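PDB 5K3J: acyl-coenzyme A oxidase acox-1.2 from Caenorhabditis elegans, which catalyses the FAD-dependent desaturation of the five-carbon side chain of ascaroside-CoA pheromone precursors, the first step of their peroxisomal beta-oxidation. Local coordinates for residues 288-291 / 292-295; 359-362 / 363-367; 112-116 / 117-121. One frame throughout, in Å; residues are numbered along the deposited sequence.

Contact 1 of 3, residues 288-291 / 292-295; sequences GMVK and IRSQ. With 6QA (~{S}-[2-[3-[[(2~{R})-4-[[[(2~{R},3~{S},4~{R},5~{R})-5-(6-aminopurin-9-yl)-4-oxidanyl-3-phosphonooxy-oxolan-2-yl]methoxy-oxidanyl-phosphoryl]oxy-oxidanyl-phosphoryl]oxy-3,3-dimethyl-2-oxidanyl-butanoyl]amino]propanoylamino]ethyl] 5-[(2~{R},3~{R},5~{R},6~{S})-6-methyl-3,5-bis(oxidanyl)oxan-2-yl]oxypentanethioate), chain E.
Met289 and Arg293 meet one turn apart on helix 287-315, a local contact on the buried flank that this helix turns to the bound ascaroside-CoA. The two side chains run alongside each other in the same direction. The methionine CB lies over one face of the Arg293 guanidinium, displaced toward its rim, and the terminal methyl approaches the same group with CE 3.6 Å from NH2. Arg293 leaves the helix with CG anti to its carbonyl carbon (chi1 -69°) and stays extended as far as NE. This reach brings NH2 to 2.6 Å from O57, an amide carbonyl oxygen in the pantetheine arm of the ligand. Its NE is hydrogen-bonded to the carbonyl oxygen of Ala432, a changed residue at the predicted proton-acceptor position, so the guanidinium is held between the protein backbone and the bound substrate. In the C-alpha1 domain of an acyl-CoA oxidase the helix thus serves as one wall of the substrate channel. Met289 CG packs 3.6 Å from C11, next to the thioester sulfur, while Ile292 CG2 lies 3.8 Å from C05 at the far end of the acyl chain. Beneath the side chains the backbone bonds are those of an ordinary helix, among them Arg293 N to Met289 O at 3.1 Å and Ser294 N to Val290 O at 2.9 Å. On the other flank the Ser294 hydroxyl folds back over the helix with chi1 at 58°, which leaves OG 2.8 Å from Val290 O and 2.6 Å from Lys291 O. Its single proton could serve either carbonyl. Val290 packs on Leu381 of helix 379-405, and Lys291 points away from the turn, its chain bending near the end to bring NZ into a salt bridge with Glu93.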
loop_
_atom_site.group_PDB
_atom_site.type_symbol
_atom_site.label_atom_id
_atom_site.label_comp_id
_atom_site.label_asym_id
_atom_site.label_seq_id
_atom_site.Cartn_x
_atom_site.Cartn_y
_atom_site.Cartn_z
ATOM N N GLY A 288 11.958 7.313 -24.874
ATOM C CA GLY A 288 10.843 7.897 -24.151
ATOM C C GLY A 288 10.715 7.303 -22.764
ATOM O O GLY A 288 10.390 7.999 -21.801
ATOM N N MET A 289 10.983 6.006 -22.665
ATOM C CA MET A 289 10.915 5.296 -21.396
ATOM C C MET A 289 11.968 5.788 -20.409
ATOM O O MET A 289 11.686 5.953 -19.223
ATOM C CB MET A 289 11.081 3.795 -21.623
ATOM C CG MET A 289 9.779 3.018 -21.616
ATOM S SD MET A 289 9.818 1.630 -22.765
ATOM C CE MET A 289 11.440 0.946 -22.430
ATOM N N VAL A 290 13.179 6.018 -20.910
ATOM C CA VAL A 290 14.296 6.445 -20.077
ATOM C C VAL A 290 14.070 7.855 -19.536
ATOM O O VAL A 290 14.523 8.182 -18.441
ATOM C CB VAL A 290 15.631 6.369 -20.863
ATOM C CG1 VAL A 290 16.795 6.939 -20.051
ATOM C CG2 VAL A 290 15.919 4.931 -21.256
ATOM N N LYS A 291 13.351 8.684 -20.286
ATOM C CA LYS A 291 13.036 10.024 -19.802
ATOM C C LYS A 291 12.186 9.936 -18.538
ATOM O O LYS A 291 12.437 10.644 -17.560
ATOM C CB LYS A 291 12.306 10.853 -20.858
ATOM C CG LYS A 291 12.104 12.294 -20.419
ATOM C CD LYS A 291 11.118 13.024 -21.301
ATOM C CE LYS A 291 10.084 13.755 -20.458
ATOM N NZ LYS A 291 10.710 14.630 -19.424
ATOM N N ILE A 292 11.188 9.058 -18.566
ATOM C CA ILE A 292 10.318 8.837 -17.416
ATOM C C ILE A 292 11.111 8.311 -16.225
ATOM O O ILE A 292 11.054 8.883 -15.137
ATOM C CB ILE A 292 9.184 7.845 -17.739
ATOM C CG1 ILE A 292 8.284 8.396 -18.849
ATOM C CG2 ILE A 292 8.377 7.534 -16.484
ATOM C CD1 ILE A 292 7.650 9.731 -18.522
ATOM N N ARG A 293 11.854 7.227 -16.445
ATOM C CA ARG A 293 12.640 6.582 -15.392
ATOM C C ARG A 293 13.642 7.531 -14.746
ATOM O O ARG A 293 13.823 7.524 -13.527
ATOM C CB ARG A 293 13.382 5.366 -15.948
ATOM C CG ARG A 293 12.494 4.198 -16.342
ATOM C CD ARG A 293 13.299 3.143 -17.090
ATOM N NE ARG A 293 12.474 2.019 -17.515
ATOM C CZ ARG A 293 12.710 1.286 -18.598
ATOM N NH1 ARG A 293 13.747 1.558 -19.379
ATOM N NH2 ARG A 293 11.904 0.282 -18.902
ATOM N N SER A 294 14.302 8.335 -15.571
ATOM C CA SER A 294 15.231 9.339 -15.074
ATOM C C SER A 294 14.499 10.369 -14.219
ATOM O O SER A 294 15.045 10.889 -13.247
ATOM C CB SER A 294 15.949 10.031 -16.238
ATOM O OG SER A 294 15.022 10.635 -17.126
ATOM N N GLN A 295 13.248 10.634 -14.575
ATOM C CA GLN A 295 12.488 11.721 -13.971
ATOM C C GLN A 295 11.806 11.351 -12.649
ATOM O O GLN A 295 11.581 12.217 -11.805
ATOM C CB GLN A 295 11.452 12.227 -14.986
ATOM C CG GLN A 295 10.495 13.290 -14.479
ATOM C CD GLN A 295 9.128 12.724 -14.146
ATOM O OE1 GLN A 295 8.949 11.508 -14.074
ATOM N NE2 GLN A 295 8.154 13.606 -13.950
HETATM P P26 6QA E . 13.848 -6.145 -25.047
HETATM P P29 6QA E . 16.433 -7.462 -25.877
HETATM P P50 6QA E . 22.298 -7.424 -22.025
HETATM O O01 6QA E . 4.384 9.311 -13.197
HETATM C C02 6QA E . 4.605 9.354 -14.624
HETATM C C03 6QA E . 3.476 8.463 -15.167
HETATM O O04 6QA E . 3.673 8.135 -16.465
HETATM C C05 6QA E . 4.587 7.113 -16.702
HETATM C C06 6QA E . 3.844 5.974 -17.453
HETATM C C07 6QA E . 4.866 5.284 -18.386
HETATM C C08 6QA E . 4.111 4.611 -19.530
HETATM C C09 6QA E . 4.389 3.167 -19.572
HETATM S S10 6QA E . 4.923 2.557 -21.253
HETATM C C11 6QA E . 6.463 1.598 -21.235
HETATM C C12 6QA E . 6.904 1.090 -19.894
HETATM N N13 6QA E . 7.185 -0.290 -20.029
HETATM C C14 6QA E . 8.521 -0.813 -19.829
HETATM C C15 6QA E . 8.793 -2.353 -19.971
HETATM C C16 6QA E . 9.894 -2.536 -21.070
HETATM N N17 6QA E . 10.935 -3.489 -20.643
HETATM C C18 6QA E . 11.714 -4.164 -21.690
HETATM C C19 6QA E . 12.803 -5.154 -21.282
HETATM O O20 6QA E . 12.741 -5.363 -19.889
HETATM C C21 6QA E . 14.219 -4.635 -21.659
HETATM C C22 6QA E . 15.163 -5.866 -21.301
HETATM C C23 6QA E . 14.525 -3.337 -20.843
HETATM C C24 6QA E . 14.430 -4.302 -23.133
HETATM O O25 6QA E . 14.836 -5.455 -23.898
HETATM O O27 6QA E . 12.549 -6.715 -24.457
HETATM O O28 6QA E . 14.773 -7.390 -25.759
HETATM O O30 6QA E . 16.788 -7.254 -27.353
HETATM O O31 6QA E . 17.114 -6.305 -24.864
HETATM C C32 6QA E . 18.027 -6.634 -23.888
HETATM C C33 6QA E . 19.456 -6.190 -24.417
HETATM O O34 6QA E . 19.398 -5.043 -24.976
HETATM C C35 6QA E . 20.241 -3.961 -24.103
HETATM N N36 6QA E . 19.360 -2.823 -23.788
HETATM C C37 6QA E . 18.095 -2.903 -23.368
HETATM N N38 6QA E . 17.572 -1.690 -23.184
HETATM C C39 6QA E . 18.533 -0.775 -23.502
HETATM C C40 6QA E . 19.667 -1.487 -23.894
HETATM N N41 6QA E . 20.782 -0.804 -24.272
HETATM C C42 6QA E . 20.783 0.529 -24.259
HETATM N N43 6QA E . 19.704 1.251 -23.892
HETATM C C44 6QA E . 18.577 0.648 -23.514
HETATM N N45 6QA E . 17.404 1.433 -23.114
HETATM C C46 6QA E . 20.683 -4.560 -23.041
HETATM O O47 6QA E . 22.163 -4.365 -22.907
HETATM C C48 6QA E . 20.384 -6.049 -23.197
HETATM O O49 6QA E . 21.544 -6.789 -23.393
HETATM O O51 6QA E . 22.248 -8.921 -22.096
HETATM O O52 6QA E . 21.580 -6.933 -20.756
HETATM O O53 6QA E . 23.720 -6.937 -21.967
HETATM O O54 6QA E . 16.901 -8.826 -25.434
HETATM O O55 6QA E . 13.503 -5.123 -26.114
HETATM O O56 6QA E . 11.482 -3.950 -22.844
HETATM O O57 6QA E . 9.431 -0.102 -19.562
HETATM O O58 6QA E . 4.231 2.518 -18.544
HETATM O O59 6QA E . 2.190 9.136 -15.080
HETATM C C60 6QA E . 2.184 10.397 -15.759
HETATM C C61 6QA E . 0.753 10.864 -15.618
HETATM C C62 6QA E . 3.248 11.352 -15.157
HETATM C C63 6QA E . 4.585 10.741 -15.128
HETATM O O64 6QA E . 3.318 12.570 -15.979
#

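Contact 2 of 3, residues 359-362 / 363-367; sequences TIHL and YSQLL
Thr359 begins the turn by offering its carbonyl oxygen to Tyr363, in a weak hydrogen bond of 3.3 Å from Tyr363 N to Thr359 O, bent to 137° at the hydrogen. The threonine hydroxyl OG1 is engaged outside the turn, with the carbonyl oxygen of Ser294. Next comes Ile360, whose carbonyl receives a straighter but long and weak bond, 3.4 Å from Ser364 N to Ile360 O; its side chain turns away and packs on Met298. His361 contributes its carbonyl to the serine side chain, with Ser364 OG 3.1 Å from His361 O. A chi1 of 62° folds OG back to this carbonyl, which it meets from above the plane. The imidazole meets Gln365 more loosely on the exposed side of the turn, its ND1 4.4 Å from Gln365 CG and the methylene standing oblique to the ring. Leu362, whose side chain rests on Leu381 of helix 379-405, makes the shortest of the backbone bonds, 2.8 Å from Leu366 N to Leu362 O, with the donor again well out of the carbonyl plane. The Leu366 side chain curls over this same carbonyl, and its CD1 lies 4.2 Å from Leu362 CB, although Leu366 is poorly ordered. Tyr363 itself is directed inward and buried: with CG anti to the backbone N (chi1 168°), its ring leaves the turn and packs against Val290 and Lys291, and its OH is hydrogen-bonded to Ser287 OG. Residues 359-367 carry the chain from helix 343-363 into the connection to helix 379-405, among the packed helices of the acyl-CoA oxidase C-alpha1 domain.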
loop_
_atom_site.group_PDB
_atom_site.type_symbol
_atom_site.label_atom_id
_atom_site.label_comp_id
_atom_site.label_asym_id
_atom_site.label_seq_id
_atom_site.Cartn_x
_atom_site.Cartn_y
_atom_site.Cartn_z
ATOM N N THR A 359 20.046 12.801 -12.665
ATOM C CA THR A 359 19.626 11.908 -13.742
ATOM C C THR A 359 18.696 12.593 -14.742
ATOM O O THR A 359 18.599 12.170 -15.895
ATOM C CB THR A 359 18.938 10.644 -13.192
ATOM O OG1 THR A 359 17.794 11.015 -12.416
ATOM C CG2 THR A 359 19.906 9.849 -12.325
ATOM N N ILE A 360 18.017 13.648 -14.309
ATOM C CA ILE A 360 17.203 14.439 -15.227
ATOM C C ILE A 360 18.104 15.165 -16.216
ATOM O O ILE A 360 17.822 15.209 -17.414
ATOM C CB ILE A 360 16.316 15.462 -14.478
ATOM C CG1 ILE A 360 15.054 14.786 -13.940
ATOM C CG2 ILE A 360 15.916 16.617 -15.388
ATOM C CD1 ILE A 360 14.234 15.673 -13.025
ATOM N N HIS A 361 19.202 15.718 -15.710
ATOM C CA HIS A 361 20.049 16.578 -16.524
ATOM C C HIS A 361 20.915 15.791 -17.503
ATOM O O HIS A 361 21.046 16.182 -18.660
ATOM C CB HIS A 361 20.933 17.462 -15.638
ATOM C CG HIS A 361 21.204 18.813 -16.222
ATOM N ND1 HIS A 361 22.319 19.085 -16.986
ATOM C CD2 HIS A 361 20.497 19.967 -16.166
ATOM C CE1 HIS A 361 22.290 20.350 -17.368
ATOM N NE2 HIS A 361 21.195 20.907 -16.884
ATOM N N LEU A 362 21.499 14.682 -17.056
ATOM C CA LEU A 362 22.348 13.910 -17.958
ATOM C C LEU A 362 21.517 13.079 -18.930
ATOM O O LEU A 362 22.047 12.583 -19.915
ATOM C CB LEU A 362 23.344 13.019 -17.192
ATOM C CG LEU A 362 23.004 12.160 -15.977
ATOM C CD1 LEU A 362 21.904 11.177 -16.277
ATOM C CD2 LEU A 362 24.248 11.418 -15.495
ATOM N N TYR A 363 20.222 12.924 -18.673
ATOM C CA TYR A 363 19.383 12.311 -19.691
ATOM C C TYR A 363 19.223 13.254 -20.866
ATOM O O TYR A 363 19.450 12.880 -22.017
ATOM C CB TYR A 363 17.996 11.941 -19.175
ATOM C CG TYR A 363 17.085 11.583 -20.328
ATOM C CD1 TYR A 363 17.251 10.389 -21.017
ATOM C CD2 TYR A 363 16.094 12.456 -20.759
ATOM C CE1 TYR A 363 16.440 10.060 -22.087
ATOM C CE2 TYR A 363 15.283 12.139 -21.830
ATOM C CZ TYR A 363 15.456 10.938 -22.488
ATOM O OH TYR A 363 14.650 10.608 -23.553
ATOM N N SER A 364 18.816 14.482 -20.563
ATOM C CA SER A 364 18.563 15.484 -21.588
ATOM C C SER A 364 19.862 15.998 -22.205
ATOM O O SER A 364 19.838 16.835 -23.108
ATOM C CB SER A 364 17.751 16.647 -21.009
ATOM O OG SER A 364 18.450 17.300 -19.965
ATOM N N GLN A 365 20.994 15.500 -21.715
ATOM C CA GLN A 365 22.280 15.795 -22.334
ATOM C C GLN A 365 22.832 14.585 -23.068
ATOM O O GLN A 365 23.466 14.724 -24.113
ATOM C CB GLN A 365 23.285 16.286 -21.297
ATOM C CG GLN A 365 23.211 17.777 -21.078
ATOM C CD GLN A 365 23.266 18.565 -22.376
ATOM O OE1 GLN A 365 24.003 18.222 -23.301
ATOM N NE2 GLN A 365 22.475 19.629 -22.450
ATOM N N LEU A 366 22.576 13.395 -22.532
ATOM C CA LEU A 366 22.834 12.165 -23.271
ATOM C C LEU A 366 21.670 11.932 -24.229
ATOM O O LEU A 366 21.391 10.808 -24.640
ATOM C CB LEU A 366 23.028 10.975 -22.326
ATOM C CG LEU A 366 24.302 11.033 -21.472
ATOM C CD1 LEU A 366 24.155 10.222 -20.189
ATOM C CD2 LEU A 366 25.513 10.565 -22.270
ATOM N N LEU A 367 20.983 13.025 -24.546
ATOM C CA LEU A 367 19.982 13.087 -25.597
ATOM C C LEU A 367 20.602 13.844 -26.765
ATOM O O LEU A 367 20.173 13.716 -27.914
ATOM C CB LEU A 367 18.718 13.789 -25.099
ATOM C CG LEU A 367 17.347 13.247 -25.505
ATOM C CD1 LEU A 367 16.266 13.940 -24.694
ATOM C CD2 LEU A 367 17.093 13.428 -26.992
#

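Contact 3 of 3, residues 112-116 / 117-121. With 6QA (~{S}-[2-[3-[[(2~{R})-4-[[[(2~{R},3~{S},4~{R},5~{R})-5-(6-aminopurin-9-yl)-4-oxidanyl-3-phosphonooxy-oxolan-2-yl]methoxy-oxidanyl-phosphoryl]oxy-oxidanyl-phosphoryl]oxy-3,3-dimethyl-2-oxidanyl-butanoyl]amino]propanoylamino]ethyl] 5-[(2~{R},3~{R},5~{R},6~{S})-6-methyl-3,5-bis(oxidanyl)oxan-2-yl]oxypentanethioate), chain E.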
loop_
_atom_site.group_PDB
_atom_site.type_symbol
_atom_site.label_atom_id
_atom_site.label_comp_id
_atom_site.label_asym_id
_atom_site.label_seq_id
_atom_site.Cartn_x
_atom_site.Cartn_y
_atom_site.Cartn_z
ATOM N N ALA A 112 -2.211 13.996 -19.859
ATOM C CA ALA A 112 -1.131 13.466 -19.027
ATOM C C ALA A 112 -0.034 12.814 -19.859
ATOM O O ALA A 112 1.087 13.318 -19.928
ATOM C CB ALA A 112 -1.683 12.469 -18.018
ATOM N N LEU A 113 -0.367 11.695 -20.492
ATOM C CA LEU A 113 0.590 10.955 -21.305
ATOM C C LEU A 113 0.881 11.680 -22.615
ATOM O O LEU A 113 1.867 11.389 -23.295
ATOM C CB LEU A 113 0.073 9.543 -21.583
ATOM C CG LEU A 113 0.297 8.489 -20.493
ATOM C CD1 LEU A 113 1.773 8.357 -20.182
ATOM C CD2 LEU A 113 -0.486 8.797 -19.226
ATOM N N HIS A 114 0.011 12.620 -22.967
ATOM C CA HIS A 114 0.242 13.483 -24.116
ATOM C C HIS A 114 1.519 14.279 -23.899
ATOM O O HIS A 114 2.321 14.461 -24.815
ATOM C CB HIS A 114 -0.948 14.421 -24.327
ATOM C CG HIS A 114 -0.728 15.457 -25.385
ATOM N ND1 HIS A 114 -1.042 15.246 -26.712
ATOM C CD2 HIS A 114 -0.235 16.715 -25.312
ATOM C CE1 HIS A 114 -0.747 16.328 -27.408
ATOM N NE2 HIS A 114 -0.256 17.235 -26.585
ATOM N N ASP A 115 1.701 14.738 -22.666
ATOM C CA ASP A 115 2.890 15.489 -22.283
ATOM C C ASP A 115 4.001 14.566 -21.804
ATOM O O ASP A 115 5.182 14.844 -21.998
ATOM C CB ASP A 115 2.560 16.495 -21.178
ATOM C CG ASP A 115 1.734 17.661 -21.675
ATOM O OD1 ASP A 115 1.821 17.977 -22.881
ATOM O OD2 ASP A 115 1.006 18.270 -20.861
ATOM N N ALA A 116 3.609 13.472 -21.161
ATOM C CA ALA A 116 4.565 12.570 -20.529
ATOM C C ALA A 116 5.398 11.781 -21.540
ATOM O O ALA A 116 6.598 11.587 -21.338
ATOM C CB ALA A 116 3.842 11.614 -19.591
ATOM N N LEU A 117 4.770 11.319 -22.619
ATOM C CA LEU A 117 5.456 10.440 -23.565
ATOM C C LEU A 117 5.162 10.743 -25.030
ATOM O O LEU A 117 6.047 10.617 -25.874
ATOM C CB LEU A 117 5.104 8.984 -23.269
ATOM C CG LEU A 117 5.808 8.393 -22.046
ATOM C CD1 LEU A 117 4.993 7.262 -21.452
ATOM C CD2 LEU A 117 7.208 7.917 -22.413
ATOM N N PHE A 118 3.927 11.132 -25.334
ATOM C CA PHE A 118 3.555 11.415 -26.718
ATOM C C PHE A 118 4.437 12.506 -27.317
ATOM O O PHE A 118 5.050 12.306 -28.366
ATOM C CB PHE A 118 2.090 11.824 -26.821
ATOM C CG PHE A 118 1.625 12.045 -28.231
ATOM C CD1 PHE A 118 1.483 10.979 -29.107
ATOM C CD2 PHE A 118 1.327 13.316 -28.681
ATOM C CE1 PHE A 118 1.058 11.182 -30.406
ATOM C CE2 PHE A 118 0.898 13.523 -29.975
ATOM C CZ PHE A 118 0.761 12.459 -30.836
ATOM N N ILE A 119 4.505 13.652 -26.643
ATOM C CA ILE A 119 5.362 14.753 -27.078
ATOM C C ILE A 119 6.860 14.408 -26.972
ATOM O O ILE A 119 7.615 14.679 -27.908
ATOM C CB ILE A 119 5.060 16.048 -26.281
ATOM C CG1 ILE A 119 3.727 16.658 -26.718
ATOM C CG2 ILE A 119 6.174 17.064 -26.446
ATOM C CD1 ILE A 119 3.454 18.011 -26.101
ATOM N N PRO A 120 7.304 13.816 -25.841
ATOM C CA PRO A 120 8.731 13.479 -25.777
ATOM C C PRO A 120 9.186 12.419 -26.783
ATOM O O PRO A 120 10.374 12.379 -27.096
ATOM C CB PRO A 120 8.900 12.963 -24.346
ATOM C CG PRO A 120 7.829 13.633 -23.584
ATOM C CD PRO A 120 6.667 13.682 -24.518
ATOM N N THR A 121 8.275 11.578 -27.270
ATOM C CA THR A 121 8.642 10.560 -28.253
ATOM C C THR A 121 8.768 11.184 -29.638
ATOM O O THR A 121 9.651 10.817 -30.413
ATOM C CB THR A 121 7.617 9.396 -28.295
ATOM O OG1 THR A 121 7.774 8.578 -27.128
ATOM C CG2 THR A 121 7.826 8.524 -29.529
HETATM P P26 6QA E . 13.848 -6.145 -25.047
HETATM P P29 6QA E . 16.433 -7.462 -25.877
HETATM P P50 6QA E . 22.298 -7.424 -22.025
HETATM O O01 6QA E . 4.384 9.311 -13.197
HETATM C C02 6QA E . 4.605 9.354 -14.624
HETATM C C03 6QA E . 3.476 8.463 -15.167
HETATM O O04 6QA E . 3.673 8.135 -16.465
HETATM C C05 6QA E . 4.587 7.113 -16.702
HETATM C C06 6QA E . 3.844 5.974 -17.453
HETATM C C07 6QA E . 4.866 5.284 -18.386
HETATM C C08 6QA E . 4.111 4.611 -19.530
HETATM C C09 6QA E . 4.389 3.167 -19.572
HETATM S S10 6QA E . 4.923 2.557 -21.253
HETATM C C11 6QA E . 6.463 1.598 -21.235
HETATM C C12 6QA E . 6.904 1.090 -19.894
HETATM N N13 6QA E . 7.185 -0.290 -20.029
HETATM C C14 6QA E . 8.521 -0.813 -19.829
HETATM C C15 6QA E . 8.793 -2.353 -19.971
HETATM C C16 6QA E . 9.894 -2.536 -21.070
HETATM N N17 6QA E . 10.935 -3.489 -20.643
HETATM C C18 6QA E . 11.714 -4.164 -21.690
HETATM C C19 6QA E . 12.803 -5.154 -21.282
HETATM O O20 6QA E . 12.741 -5.363 -19.889
HETATM C C21 6QA E . 14.219 -4.635 -21.659
HETATM C C22 6QA E . 15.163 -5.866 -21.301
HETATM C C23 6QA E . 14.525 -3.337 -20.843
HETATM C C24 6QA E . 14.430 -4.302 -23.133
HETATM O O25 6QA E . 14.836 -5.455 -23.898
HETATM O O27 6QA E . 12.549 -6.715 -24.457
HETATM O O28 6QA E . 14.773 -7.390 -25.759
HETATM O O30 6QA E . 16.788 -7.254 -27.353
HETATM O O31 6QA E . 17.114 -6.305 -24.864
HETATM C C32 6QA E . 18.027 -6.634 -23.888
HETATM C C33 6QA E . 19.456 -6.190 -24.417
HETATM O O34 6QA E . 19.398 -5.043 -24.976
HETATM C C35 6QA E . 20.241 -3.961 -24.103
HETATM N N36 6QA E . 19.360 -2.823 -23.788
HETATM C C37 6QA E . 18.095 -2.903 -23.368
HETATM N N38 6QA E . 17.572 -1.690 -23.184
HETATM C C39 6QA E . 18.533 -0.775 -23.502
HETATM C C40 6QA E . 19.667 -1.487 -23.894
HETATM N N41 6QA E . 20.782 -0.804 -24.272
HETATM C C42 6QA E . 20.783 0.529 -24.259
HETATM N N43 6QA E . 19.704 1.251 -23.892
HETATM C C44 6QA E . 18.577 0.648 -23.514
HETATM N N45 6QA E . 17.404 1.433 -23.114
HETATM C C46 6QA E . 20.683 -4.560 -23.041
HETATM O O47 6QA E . 22.163 -4.365 -22.907
HETATM C C48 6QA E . 20.384 -6.049 -23.197
HETATM O O49 6QA E . 21.544 -6.789 -23.393
HETATM O O51 6QA E . 22.248 -8.921 -22.096
HETATM O O52 6QA E . 21.580 -6.933 -20.756
HETATM O O53 6QA E . 23.720 -6.937 -21.967
HETATM O O54 6QA E . 16.901 -8.826 -25.434
HETATM O O55 6QA E . 13.503 -5.123 -26.114
HETATM O O56 6QA E . 11.482 -3.950 -22.844
HETATM O O57 6QA E . 9.431 -0.102 -19.562
HETATM O O58 6QA E . 4.231 2.518 -18.544
HETATM O O59 6QA E . 2.190 9.136 -15.080
HETATM C C60 6QA E . 2.184 10.397 -15.759
HETATM C C61 6QA E . 0.753 10.864 -15.618
HETATM C C62 6QA E . 3.248 11.352 -15.157
HETATM C C63 6QA E . 4.585 10.741 -15.128
HETATM O O64 6QA E . 3.318 12.570 -15.979
#
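Leu113 O accepts two backbone hydrogen bonds, one from Phe118 N at 2.9 Å, almost straight at 177°, and one from Leu117 N at 3.0 Å, which arrives from above the carbonyl plane. Ile119 N then bonds to His114 O at 3.0 Å, so the helix widens here into a pi-type turn. A kink follows at Pro120, which has no N-H to give; its CD packs near Asp115 O. The His114 imidazole lies near parallel to the Phe118 ring (28° between planes) but slid aside, with centroids 5.4 Å apart and little overlap. Ile119 CG1 sits over one face of the imidazole, whose rotation is fixed by bonds from Gly145 N to ND1 and from NE2 to Ala138 O. On the ligand side Leu113 and Leu117 lie side by side, their CD1 atoms 3.6 Å apart, and Leu117 CD1 comes 3.4 Å from C08 of the acyl chain. Leu113 also touches the FAD. Away from the ligand, Ile119 packs on Leu135 and Ala138 of helix 128-139, and Asp115 forms a salt bridge with Arg141, while Phe118 reaches Leu199 and Met217 on strands 197-205 and 210-219.

Contact 1 is the middle layer of the three. Its helix touches contact 2 on one flank, where Ser294 O and Thr359 OG1 are 2.9 Å apart and Lys291 CB lies 3.4 Å from Tyr363 CE2. On the other flank it meets contact 3 through Ile292 CG1 and Leu117 CD2 at 3.8 Å, and through Lys291 CD against Pro120 CB. Contacts 2 and 3 do not touch, their nearest atoms being about 6 Å apart. The bound ascaroside-CoA is contacted by both 288-295 and 112-121, from the C-alpha1 and N-terminal parts of the enzyme: Ile292 and Leu117 flank its acyl chain, Met289 and Arg293 its pantetheine arm. Contact 2 stands behind, the Tyr363 side chain about 9 Å from the ligand.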